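Local coordinates for SusD superfamily protein (Bacteroides thetaiotaomicron, PDB 3MCX), which is of unknown function but, as a zinc-binding SusD-family protein of the outer membrane, probably takes part in capturing glycans at the cell surface, at residues D50-D55 and I457-P462; A204-S209 and T226-N231; L260-S265 and G269-E274; V359-A364 and R411-G416. All blocks are in the same frame, centred on the assembly; numbering follows the deposited sequence. Where two conformers were deposited one is given.

Contact 1: D50-D55 and I457-P462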
loop_
_atom_site.group_PDB
_atom_site.type_symbol
_atom_site.label_atom_id
_atom_site.label_comp_id
_atom_site.label_asym_id
_atom_site.label_seq_id
_atom_site.Cartn_x
_atom_site.Cartn_y
_atom_site.Cartn_z
ATOM N N ASP A 50 -1.152 3.975 6.362
ATOM C CA ASP A 50 -1.634 3.723 7.707
ATOM C C ASP A 50 -1.473 4.947 8.615
ATOM O O ASP A 50 -2.445 5.406 9.200
ATOM C CB ASP A 50 -0.926 2.509 8.260
ATOM C CG ASP A 50 -1.327 1.257 7.527
ATOM O OD1 ASP A 50 -2.501 0.835 7.703
ATOM O OD2 ASP A 50 -0.490 0.725 6.786
ATOM N N CYS A 51 -0.297 5.526 8.687
ATOM C CA CYS A 51 -0.087 6.637 9.622
ATOM C C CYS A 51 -0.810 7.924 9.250
ATOM O O CYS A 51 -0.954 8.839 10.087
ATOM C CB CYS A 51 1.399 6.919 9.913
ATOM S SG CYS A 51 2.323 7.598 8.525
ATOM N N ARG A 52 -1.294 8.018 8.008
ATOM C CA ARG A 52 -2.072 9.163 7.564
ATOM C C ARG A 52 -3.548 9.071 7.952
ATOM O O ARG A 52 -4.279 10.067 7.850
ATOM C CB ARG A 52 -1.930 9.348 6.039
ATOM C CG ARG A 52 -0.544 9.670 5.570
ATOM C CD ARG A 52 -0.192 11.119 5.765
ATOM N NE ARG A 52 -0.691 11.922 4.641
ATOM C CZ ARG A 52 -0.379 13.193 4.448
ATOM N NH1 ARG A 52 0.325 13.851 5.351
ATOM N NH2 ARG A 52 -0.768 13.805 3.329
ATOM N N ALA A 53 -3.989 7.889 8.395
ATOM C CA ALA A 53 -5.378 7.660 8.797
ATOM C C ALA A 53 -5.449 7.716 10.333
ATOM O O ALA A 53 -4.785 8.569 10.933
ATOM C CB ALA A 53 -5.954 6.345 8.189
ATOM N N ALA A 54 -6.303 6.924 10.975
ATOM C CA ALA A 54 -6.600 7.092 12.403
ATOM C C ALA A 54 -6.245 5.924 13.308
ATOM O O ALA A 54 -6.400 6.055 14.539
ATOM C CB ALA A 54 -8.097 7.431 12.594
ATOM N N ASP A 55 -5.845 4.806 12.701
ATOM C CA ASP A 55 -5.644 3.539 13.395
ATOM C C ASP A 55 -4.210 3.257 13.788
ATOM O O ASP A 55 -3.972 2.496 14.749
ATOM C CB ASP A 55 -6.197 2.390 12.554
ATOM C CG ASP A 55 -7.701 2.432 12.442
ATOM O OD1 ASP A 55 -8.366 2.742 13.459
ATOM O OD2 ASP A 55 -8.213 2.145 11.334
ATOM N N ILE A 457 -3.381 16.772 2.036
ATOM C CA ILE A 457 -3.411 15.395 1.577
ATOM C C ILE A 457 -2.385 15.154 0.489
ATOM O O ILE A 457 -1.770 14.092 0.470
ATOM C CB ILE A 457 -4.796 14.967 1.066
ATOM C CG1 ILE A 457 -5.716 14.664 2.256
ATOM C CG2 ILE A 457 -4.691 13.768 0.085
ATOM C CD1 ILE A 457 -7.167 14.951 1.941
ATOM N N ALA A 458 -2.223 16.110 -0.438
ATOM C CA ALA A 458 -1.204 16.024 -1.474
ATOM C C ALA A 458 0.126 16.461 -0.856
ATOM O O ALA A 458 0.281 17.622 -0.458
ATOM C CB ALA A 458 -1.579 16.877 -2.673
ATOM N N LEU A 459 1.050 15.510 -0.804
ATOM C CA LEU A 459 2.386 15.808 -0.280
ATOM C C LEU A 459 3.050 16.864 -1.118
ATOM O O LEU A 459 2.799 16.972 -2.314
ATOM C CB LEU A 459 3.252 14.552 -0.260
ATOM C CG LEU A 459 2.829 13.458 0.718
ATOM C CD1 LEU A 459 3.766 12.285 0.584
ATOM C CD2 LEU A 459 2.859 13.967 2.146
ATOM N N PRO A 460 3.943 17.657 -0.524
ATOM C CA PRO A 460 4.671 18.603 -1.339
ATOM C C PRO A 460 5.598 17.916 -2.336
ATOM O O PRO A 460 6.230 16.938 -2.001
ATOM C CB PRO A 460 5.481 19.428 -0.328
ATOM C CG PRO A 460 5.635 18.496 0.799
ATOM C CD PRO A 460 4.434 17.617 0.862
ATOM N N ILE A 461 5.640 18.465 -3.532
ATOM C CA ILE A 461 6.603 18.080 -4.538
ATOM C C ILE A 461 7.993 18.430 -3.951
ATOM O O ILE A 461 8.153 19.461 -3.338
ATOM C CB ILE A 461 6.369 18.880 -5.825
ATOM C CG1 ILE A 461 4.929 18.687 -6.387
ATOM C CG2 ILE A 461 7.453 18.572 -6.923
ATOM C CD1 ILE A 461 4.521 17.269 -6.669
ATOM N N PRO A 462 9.001 17.569 -4.153
ATOM C CA PRO A 462 10.313 17.870 -3.581
ATOM C C PRO A 462 10.814 19.228 -4.009
ATOM O O PRO A 462 10.723 19.619 -5.184
ATOM C CB PRO A 462 11.215 16.750 -4.142
ATOM C CG PRO A 462 10.316 15.642 -4.480
ATOM C CD PRO A 462 8.946 16.235 -4.776
#

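Contact 2: A204-S209 and T226-N231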
loop_
_atom_site.group_PDB
_atom_site.type_symbol
_atom_site.label_atom_id
_atom_site.label_comp_id
_atom_site.label_asym_id
_atom_site.label_seq_id
_atom_site.Cartn_x
_atom_site.Cartn_y
_atom_site.Cartn_z
ATOM N N ALA A 204 -1.839 -8.616 -11.107
ATOM C CA ALA A 204 -2.147 -7.447 -11.916
ATOM C C ALA A 204 -3.647 -7.090 -11.919
ATOM O O ALA A 204 -4.008 -5.920 -11.803
ATOM C CB ALA A 204 -1.609 -7.608 -13.371
ATOM N N GLN A 205 -4.516 -8.083 -12.015
ATOM C CA GLN A 205 -5.948 -7.808 -11.922
ATOM C C GLN A 205 -6.307 -7.331 -10.517
ATOM O O GLN A 205 -7.139 -6.437 -10.388
ATOM C CB GLN A 205 -6.775 -9.046 -12.307
ATOM C CG GLN A 205 -6.926 -9.273 -13.793
ATOM C CD GLN A 205 -7.926 -8.288 -14.414
ATOM O OE1 GLN A 205 -7.671 -7.092 -14.477
ATOM N NE2 GLN A 205 -9.070 -8.794 -14.835
ATOM N N ALA A 206 -5.687 -7.899 -9.486
ATOM C CA ALA A 206 -5.904 -7.454 -8.105
ATOM C C ALA A 206 -5.507 -5.986 -7.969
ATOM O O ALA A 206 -6.262 -5.169 -7.433
ATOM C CB ALA A 206 -5.091 -8.325 -7.116
ATOM N N LEU A 207 -4.337 -5.631 -8.491
ATOM C CA LEU A 207 -3.901 -4.234 -8.420
ATOM C C LEU A 207 -4.827 -3.319 -9.227
ATOM O O LEU A 207 -5.159 -2.202 -8.781
ATOM C CB LEU A 207 -2.466 -4.076 -8.929
ATOM C CG LEU A 207 -1.405 -4.708 -8.028
ATOM C CD1 LEU A 207 -0.065 -4.780 -8.812
ATOM C CD2 LEU A 207 -1.303 -3.948 -6.661
ATOM N N LEU A 208 -5.281 -3.777 -10.391
ATOM C CA LEU A 208 -6.261 -3.004 -11.141
ATOM C C LEU A 208 -7.547 -2.783 -10.340
ATOM O O LEU A 208 -8.145 -1.713 -10.430
ATOM C CB LEU A 208 -6.558 -3.655 -12.497
ATOM C CG LEU A 208 -5.587 -3.272 -13.626
ATOM C CD1 LEU A 208 -5.718 -4.297 -14.802
ATOM C CD2 LEU A 208 -5.867 -1.841 -14.104
ATOM N N SER A 209 -7.974 -3.759 -9.540
ATOM C CA SER A 209 -9.167 -3.532 -8.698
ATOM C C SER A 209 -8.948 -2.391 -7.718
ATOM O O SER A 209 -9.867 -1.590 -7.483
ATOM C CB SER A 209 -9.686 -4.802 -8.000
ATOM O OG SER A 209 -8.890 -5.187 -6.894
ATOM N N THR A 226 -13.527 -9.596 -9.269
ATOM C CA THR A 226 -14.231 -10.883 -9.420
ATOM C C THR A 226 -13.539 -11.840 -10.377
ATOM O O THR A 226 -13.680 -13.057 -10.243
ATOM C CB THR A 226 -15.736 -10.730 -9.764
ATOM O OG1 THR A 226 -15.903 -9.963 -10.955
ATOM C CG2 THR A 226 -16.512 -10.091 -8.604
ATOM N N ASP A 227 -12.794 -11.321 -11.345
ATOM C CA ASP A 227 -11.951 -12.190 -12.158
ATOM C C ASP A 227 -11.010 -12.970 -11.235
ATOM O O ASP A 227 -10.977 -14.206 -11.309
ATOM C CB ASP A 227 -11.169 -11.364 -13.174
ATOM C CG ASP A 227 -10.372 -12.197 -14.177
ATOM O OD1 ASP A 227 -10.555 -13.417 -14.303
ATOM O OD2 ASP A 227 -9.555 -11.574 -14.873
ATOM N N VAL A 228 -10.330 -12.274 -10.328
ATOM C CA VAL A 228 -9.425 -12.958 -9.390
ATOM C C VAL A 228 -10.182 -13.959 -8.504
ATOM O O VAL A 228 -9.776 -15.110 -8.347
ATOM C CB VAL A 228 -8.648 -11.960 -8.525
ATOM C CG1 VAL A 228 -7.742 -12.727 -7.512
ATOM C CG2 VAL A 228 -7.835 -10.990 -9.434
ATOM N N ILE A 229 -11.290 -13.507 -7.916
ATOM C CA ILE A 229 -12.062 -14.311 -6.968
ATOM C C ILE A 229 -12.596 -15.573 -7.625
ATOM O O ILE A 229 -12.449 -16.672 -7.073
ATOM C CB ILE A 229 -13.216 -13.491 -6.404
ATOM C CG1 ILE A 229 -12.698 -12.372 -5.510
ATOM C CG2 ILE A 229 -14.228 -14.399 -5.600
ATOM C CD1 ILE A 229 -13.753 -11.292 -5.214
ATOM N N LYS A 230 -13.193 -15.423 -8.807
ATOM C CA LYS A 230 -13.901 -16.525 -9.472
ATOM C C LYS A 230 -12.998 -17.451 -10.279
ATOM O O LYS A 230 -13.291 -18.640 -10.409
ATOM C CB LYS A 230 -14.984 -15.983 -10.419
ATOM C CG LYS A 230 -16.179 -15.331 -9.726
ATOM C CD LYS A 230 -16.980 -14.450 -10.693
ATOM C CE LYS A 230 -18.225 -13.838 -10.050
ATOM N NZ LYS A 230 -19.146 -14.851 -9.448
ATOM N N ASN A 231 -11.929 -16.897 -10.854
ATOM C CA ASN A 231 -11.196 -17.618 -11.887
ATOM C C ASN A 231 -9.769 -18.023 -11.581
ATOM O O ASN A 231 -9.111 -18.638 -12.432
ATOM C CB ASN A 231 -11.208 -16.767 -13.162
ATOM C CG ASN A 231 -12.615 -16.460 -13.653
ATOM O OD1 ASN A 231 -13.515 -17.312 -13.589
ATOM N ND2 ASN A 231 -12.815 -15.230 -14.148
#

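Contact 3: L260-S265 and G269-E274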
loop_
_atom_site.group_PDB
_atom_site.type_symbol
_atom_site.label_atom_id
_atom_site.label_comp_id
_atom_site.label_asym_id
_atom_site.label_seq_id
_atom_site.Cartn_x
_atom_site.Cartn_y
_atom_site.Cartn_z
ATOM N N LEU A 260 7.107 -9.308 -2.284
ATOM C CA LEU A 260 8.538 -9.185 -2.568
ATOM C C LEU A 260 9.325 -9.993 -1.556
ATOM O O LEU A 260 9.089 -9.919 -0.359
ATOM C CB LEU A 260 8.973 -7.722 -2.561
ATOM C CG LEU A 260 8.272 -6.862 -3.605
ATOM C CD1 LEU A 260 8.441 -5.386 -3.259
ATOM C CD2 LEU A 260 8.808 -7.191 -5.009
ATOM N N TYR A 261 10.277 -10.772 -2.063
ATOM C CA TYR A 261 11.092 -11.679 -1.254
ATOM C C TYR A 261 12.231 -10.914 -0.604
ATOM O O TYR A 261 12.993 -10.195 -1.296
ATOM C CB TYR A 261 11.647 -12.772 -2.148
ATOM C CG TYR A 261 12.472 -13.819 -1.453
ATOM C CD1 TYR A 261 11.948 -14.573 -0.424
ATOM C CD2 TYR A 261 13.803 -14.067 -1.829
ATOM C CE1 TYR A 261 12.711 -15.537 0.205
ATOM C CE2 TYR A 261 14.570 -15.045 -1.212
ATOM C CZ TYR A 261 14.018 -15.780 -0.194
ATOM O OH TYR A 261 14.782 -16.758 0.421
ATOM N N ILE A 262 12.365 -11.103 0.711
ATOM C CA ILE A 262 13.377 -10.474 1.540
ATOM C C ILE A 262 14.141 -11.530 2.307
ATOM O O ILE A 262 13.567 -12.475 2.868
ATOM C CB ILE A 262 12.716 -9.531 2.580
ATOM C CG1 ILE A 262 11.900 -8.413 1.902
ATOM C CG2 ILE A 262 13.736 -8.988 3.610
ATOM C CD1 ILE A 262 12.738 -7.426 1.102
ATOM N N THR A 263 15.461 -11.390 2.330
ATOM C CA THR A 263 16.298 -12.057 3.322
ATOM C C THR A 263 17.359 -11.067 3.812
ATOM O O THR A 263 17.453 -9.940 3.313
ATOM C CB THR A 263 17.011 -13.308 2.779
ATOM O OG1 THR A 263 18.039 -12.888 1.881
ATOM C CG2 THR A 263 16.008 -14.259 2.063
ATOM N N LEU A 264 18.159 -11.485 4.803
ATOM C CA LEU A 264 19.244 -10.614 5.278
ATOM C C LEU A 264 20.383 -10.429 4.250
ATOM O O LEU A 264 21.247 -9.557 4.434
ATOM C CB LEU A 264 19.803 -11.129 6.610
ATOM C CG LEU A 264 18.877 -10.972 7.822
ATOM C CD1 LEU A 264 19.600 -11.387 9.104
ATOM C CD2 LEU A 264 18.300 -9.545 7.963
ATOM N N SER A 265 20.372 -11.218 3.167
ATOM C CA SER A 265 21.367 -11.090 2.091
ATOM C C SER A 265 20.898 -10.184 0.957
ATOM O O SER A 265 21.718 -9.509 0.320
ATOM C CB SER A 265 21.740 -12.468 1.534
ATOM O OG SER A 265 22.240 -13.301 2.553
ATOM N N GLY A 269 21.019 -6.713 4.719
ATOM C CA GLY A 269 20.369 -6.267 5.969
ATOM C C GLY A 269 18.848 -6.354 5.967
ATOM O O GLY A 269 18.173 -5.825 6.876
ATOM N N GLY A 270 18.291 -7.015 4.948
ATOM C CA GLY A 270 16.843 -7.153 4.845
ATOM C C GLY A 270 16.219 -5.783 4.645
ATOM O O GLY A 270 16.781 -4.941 3.941
ATOM N N THR A 271 15.077 -5.534 5.267
ATOM C CA THR A 271 14.443 -4.219 5.139
ATOM C C THR A 271 15.042 -3.179 6.106
ATOM O O THR A 271 14.665 -2.013 6.075
ATOM C CB THR A 271 12.941 -4.294 5.311
ATOM O OG1 THR A 271 12.630 -4.961 6.540
ATOM C CG2 THR A 271 12.261 -5.013 4.100
ATOM N N GLY A 272 16.004 -3.578 6.933
ATOM C CA GLY A 272 16.758 -2.610 7.721
ATOM C C GLY A 272 16.002 -2.013 8.894
ATOM O O GLY A 272 14.838 -2.324 9.144
ATOM N N GLY A 273 16.676 -1.109 9.599
ATOM C CA GLY A 273 16.071 -0.416 10.720
ATOM C C GLY A 273 14.936 0.500 10.331
ATOM O O GLY A 273 13.985 0.637 11.076
ATOM N N GLU A 274 15.012 1.110 9.147
ATOM C CA GLU A 274 13.942 1.994 8.677
ATOM C C GLU A 274 12.774 1.236 8.113
ATOM O O GLU A 274 11.709 1.792 7.890
ATOM C CB GLU A 274 14.461 3.001 7.633
ATOM C CG GLU A 274 15.471 3.974 8.159
ATOM C CD GLU A 274 14.929 5.052 9.081
ATOM O OE1 GLU A 274 13.714 5.153 9.270
ATOM O OE2 GLU A 274 15.773 5.807 9.655
#

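Contact 4: V359-A364 and R411-G416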
loop_
_atom_site.group_PDB
_atom_site.type_symbol
_atom_site.label_atom_id
_atom_site.label_comp_id
_atom_site.label_asym_id
_atom_site.label_seq_id
_atom_site.Cartn_x
_atom_site.Cartn_y
_atom_site.Cartn_z
ATOM N N VAL A 359 -8.889 -8.040 -2.162
ATOM C CA VAL A 359 -9.623 -8.219 -3.416
ATOM C C VAL A 359 -11.110 -8.468 -3.119
ATOM O O VAL A 359 -11.979 -7.890 -3.760
ATOM C CB VAL A 359 -9.018 -9.354 -4.288
ATOM C CG1 VAL A 359 -9.867 -9.584 -5.520
ATOM C CG2 VAL A 359 -7.571 -9.032 -4.680
ATOM N N TYR A 360 -11.409 -9.328 -2.146
ATOM C CA TYR A 360 -12.798 -9.555 -1.732
ATOM C C TYR A 360 -13.438 -8.256 -1.215
ATOM O O TYR A 360 -14.592 -7.978 -1.533
ATOM C CB TYR A 360 -12.880 -10.661 -0.660
ATOM C CG TYR A 360 -12.902 -12.082 -1.174
ATOM C CD1 TYR A 360 -11.779 -12.680 -1.746
ATOM C CD2 TYR A 360 -14.068 -12.825 -1.098
ATOM C CE1 TYR A 360 -11.834 -13.980 -2.213
ATOM C CE2 TYR A 360 -14.135 -14.128 -1.550
ATOM C CZ TYR A 360 -13.019 -14.700 -2.133
ATOM O OH TYR A 360 -13.138 -16.015 -2.601
ATOM N N LEU A 361 -12.705 -7.495 -0.420
ATOM C CA LEU A 361 -13.206 -6.230 0.137
ATOM C C LEU A 361 -13.431 -5.176 -0.959
ATOM O O LEU A 361 -14.429 -4.461 -0.938
ATOM C CB LEU A 361 -12.294 -5.742 1.279
ATOM C CG LEU A 361 -12.373 -6.619 2.537
ATOM C CD1 LEU A 361 -11.116 -6.415 3.392
ATOM C CD2 LEU A 361 -13.729 -6.407 3.307
ATOM N N ASN A 362 -12.529 -5.139 -1.928
ATOM C CA ASN A 362 -12.673 -4.265 -3.109
ATOM C C ASN A 362 -13.922 -4.617 -3.872
ATOM O O ASN A 362 -14.673 -3.737 -4.280
ATOM C CB ASN A 362 -11.458 -4.392 -4.049
ATOM C CG ASN A 362 -10.201 -3.737 -3.505
ATOM O OD1 ASN A 362 -10.221 -3.057 -2.482
ATOM N ND2 ASN A 362 -9.055 -3.956 -4.212
ATOM N N ALA A 363 -14.166 -5.912 -4.084
ATOM C CA ALA A 363 -15.417 -6.327 -4.730
ATOM C C ALA A 363 -16.656 -5.915 -3.925
ATOM O O ALA A 363 -17.649 -5.464 -4.494
ATOM C CB ALA A 363 -15.416 -7.867 -5.001
ATOM N N ALA A 364 -16.621 -6.127 -2.614
ATOM C CA ALA A 364 -17.765 -5.788 -1.793
ATOM C C ALA A 364 -18.089 -4.291 -1.884
ATOM O O ALA A 364 -19.255 -3.935 -2.083
ATOM C CB ALA A 364 -17.537 -6.194 -0.351
ATOM N N ARG A 411 -10.686 -1.674 7.803
ATOM C CA ARG A 411 -9.781 -1.161 8.839
ATOM C C ARG A 411 -9.257 -2.322 9.702
ATOM O O ARG A 411 -8.067 -2.370 10.045
ATOM C CB ARG A 411 -10.459 -0.094 9.703
ATOM C CG ARG A 411 -10.558 1.240 8.949
ATOM C CD ARG A 411 -11.490 2.159 9.682
ATOM N NE ARG A 411 -10.976 2.536 10.994
ATOM C CZ ARG A 411 -11.702 3.123 11.942
ATOM N NH1 ARG A 411 -13.001 3.401 11.745
ATOM N NH2 ARG A 411 -11.137 3.442 13.114
ATOM N N LYS A 412 -10.138 -3.247 10.054
ATOM C CA LYS A 412 -9.737 -4.391 10.879
ATOM C C LYS A 412 -8.781 -5.323 10.085
ATOM O O LYS A 412 -7.784 -5.790 10.605
ATOM C CB LYS A 412 -10.942 -5.194 11.336
ATOM C CG LYS A 412 -11.861 -4.469 12.321
ATOM C CD LYS A 412 -13.103 -5.278 12.627
ATOM C CE LYS A 412 -14.135 -4.481 13.399
ATOM N NZ LYS A 412 -15.260 -5.346 13.888
ATOM N N GLU A 413 -9.097 -5.592 8.827
ATOM C CA GLU A 413 -8.398 -6.582 8.038
ATOM C C GLU A 413 -7.065 -6.085 7.517
ATOM O O GLU A 413 -6.111 -6.846 7.457
ATOM C CB GLU A 413 -9.271 -7.040 6.850
ATOM C CG GLU A 413 -8.660 -8.204 6.058
ATOM C CD GLU A 413 -8.365 -9.417 6.944
ATOM O OE1 GLU A 413 -9.220 -9.733 7.796
ATOM O OE2 GLU A 413 -7.291 -10.064 6.790
ATOM N N LEU A 414 -7.003 -4.822 7.116
ATOM C CA LEU A 414 -5.873 -4.307 6.335
ATOM C C LEU A 414 -4.979 -3.345 7.109
ATOM O O LEU A 414 -4.091 -2.723 6.545
ATOM C CB LEU A 414 -6.396 -3.627 5.063
ATOM C CG LEU A 414 -7.205 -4.555 4.131
ATOM C CD1 LEU A 414 -7.793 -3.793 2.951
ATOM C CD2 LEU A 414 -6.325 -5.707 3.637
ATOM N N VAL A 415 -5.195 -3.268 8.421
ATOM C CA VAL A 415 -4.335 -2.439 9.270
ATOM C C VAL A 415 -2.864 -2.801 9.034
ATOM O O VAL A 415 -2.497 -3.956 9.018
ATOM C CB VAL A 415 -4.705 -2.590 10.774
ATOM C CG1 VAL A 415 -4.479 -4.036 11.297
ATOM C CG2 VAL A 415 -3.931 -1.559 11.613
ATOM N N GLY A 416 -2.027 -1.809 8.803
ATOM C CA GLY A 416 -0.597 -2.072 8.604
ATOM C C GLY A 416 -0.196 -2.372 7.169
ATOM O O GLY A 416 0.984 -2.495 6.879
#

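Contact 1: D50-D55 and I457-P462
Arg52 places its CG beside the backbone N and then bends at chi2 (-79°) and chi3 (-84°), a folded course that carries its guanidinium to the carbonyl of Ile457 and the methyl CD2 of Leu459. Within the SusD fold the contact ties the loop leaving helix 44-51, near the start of the chain, to the irregular segment that leads into helix 463-468, near its end. Arg52 NH2 meets Ile457 O from the edge of the guanidinium, near its plane, at 3.0 Å; the bond is weak because the N-H points well off the oxygen (125°). The stronger partner of NH2 is the carbonyl oxygen of Arg456, and NH1 donates to that of Tyr71, which leaves three main-chain oxygens gripping a buried cation and limiting its rotation. With an alanine here, these carbonyls would probably be left without their charged donor and a gap would open beside Leu459. Leu459 comes over one face of the flat group, while Phe421 of helix 420-426 also touches the arginine. Leu459 is itself packed against Ile84 of helix 81-106 and Leu139 and Phe140 of helix 115-140, so the methyl over the guanidinium belongs to a side chain that touches both helices. Leu459 CD2 rests 3.8 Å from Arg52 NH2 and 4.0 Å from Arg52 CZ.

Contact 2: A204-S209 and T226-N231
Val228 and Gln205 form the tight side of this contact between helices 201-214 and 218-231, consecutive in the chain and roughly antiparallel (139° between the N-to-C directions of the short segments, axes 9.1 Å apart): a helical hairpin, consistent with the TPR-like architecture of the SusD family. The methyl CG2 of Val228, set anti to the carbonyl carbon, reaches into the other helix and lies 3.6 Å from Gln205 CB and 3.8 Å from Ala206 N. The small side chain of Ala206 is consistent with this close approach, its CB standing 4.5 Å from the same methyl.

The partly exposed side is polar. Gln205 bends at chi2 and crosses Asp227 at about a right angle, with amide and carboxylate planes 72° apart. Its NE2 sends a nearly straight bond (173°) to Asp227 OD2, 2.8 Å away, using the anti lone pair of that oxygen; OD2 lies in the amide plane of the glutamine. The hydroxyl of Tyr201 is a further and stronger partner of OD2. Asp227 OD1 accepts from Asn231 ND2 at 2.9 Å, one turn on, from somewhat outside the carboxylate plane. With an alanine at Asp227, the amides of Gln205 and Asn231 and the Tyr201 hydroxyl would probably lose the carboxylate they share and be freer to turn.

Helix 356-370 packs against both helices, Leu356 meeting Val228 and Val359 meeting Ala206. Leu187, in the loop after helix 172-186, touches Gln205, while Tyr380 of helix 374-385 packs on Thr226 and Ile229.

Contact 3: L260-S265 and G269-E274
Ile262 and Thr271 meet at about a right angle inside the loop that joins strand 256-260 to helix 276-279, a loop that doubles back after Ser265 and then makes a type II' beta turn from Gly269 to Gly272. The methyl CD1 of Ile262 lies 3.9 Å from Thr271 CG2. With CG1 beside the backbone N of Ile262 (chi1 -60°), the other branch, CG2, stands anti to that N and rests 3.8 Å from Gly270 CA, so the two arms of the isoleucine span neighbouring residues of the turn. Ile351 of strand 351-355 touches both Ile262 and Thr271, joining the apolar side of the loop to that strand. Leu264, more exposed, comes up to the turn from the other end of its segment and lays CD2 3.8 Å from Gly269 C.

Glycines let the backbones come close: Gly270, at a positive phi of 65°, brings its CA to 3.2 Å from Thr263 O in a C-H...O contact. Thr263 also shapes its own segment, OG1 accepting from Ser265 N in an ST turn. The return is closed where Gly269 N donates to Leu264 O at 2.9 Å, from above the carbonyl plane.

Contact 4: V359-A364 and R411-G416
Two helices of the all-helical part of the SusD fold, 356-370 and 403-414, meet here through a small buried apolar patch near the C-terminal end of the second. Leu361 projects from the first helix and crosses Glu413 at about a right angle, its CD1 reaching both Glu413 CB and Glu413 CG at 4.0 Å. The same methyl lies 4.3 Å from Leu414 CD1, a looser approach. The backbones stay well apart, Leu361 CA and Glu413 CA being 9.3 Å from each other, and the side chains bridge the distance.

Only the aliphatic stem of the glutamate meets the leucine. CG stands opposite the backbone N (chi1 -174°), and a bend at chi2 (56°) turns the carboxylate off the patch. There OE1 forms salt bridges with Arg309 and Arg388, while OE2 is held by Arg355 and, most strongly, by the hydroxyl of Tyr244. Three arginines around a buried carboxylate would be expected to keep it ionised. One side chain thus serves two environments, its stem apolar against Leu361 and its carboxylate charged beyond.

Leu361 also packs on Leu381 of helix 374-385, and its side chain is about 8 Å from that of Asp383, a zinc ligand of this protein that carries no metal here. Helices packed through a leucine set against a leucine and the stem of a glutamate are consistent with the TPR-like helical architecture of the SusD family.

Contact 1 closes the longest loop, joining chain regions 402 residues apart, and contacts 2, 3 and 4 follow one another within it, in that order. Contacts 1 and 2 lie on opposite sides of the chain's centre, their own centres 27 Å apart. Contact 4 connects them: helix 356-370 touches helices 201-214 and 218-231, with Asn362 hydrogen-bonded to Ser209, while Arg411 of helix 403-414 forms a salt bridge with Asp55. Contact 3 touches none of the others and lies 24 to 29 Å from them, between centres. The helical body and regions near both ends of the chain are thereby joined in one unit, while contact 3 is tied to the same body through strand 351-355, which leads into helix 356-370.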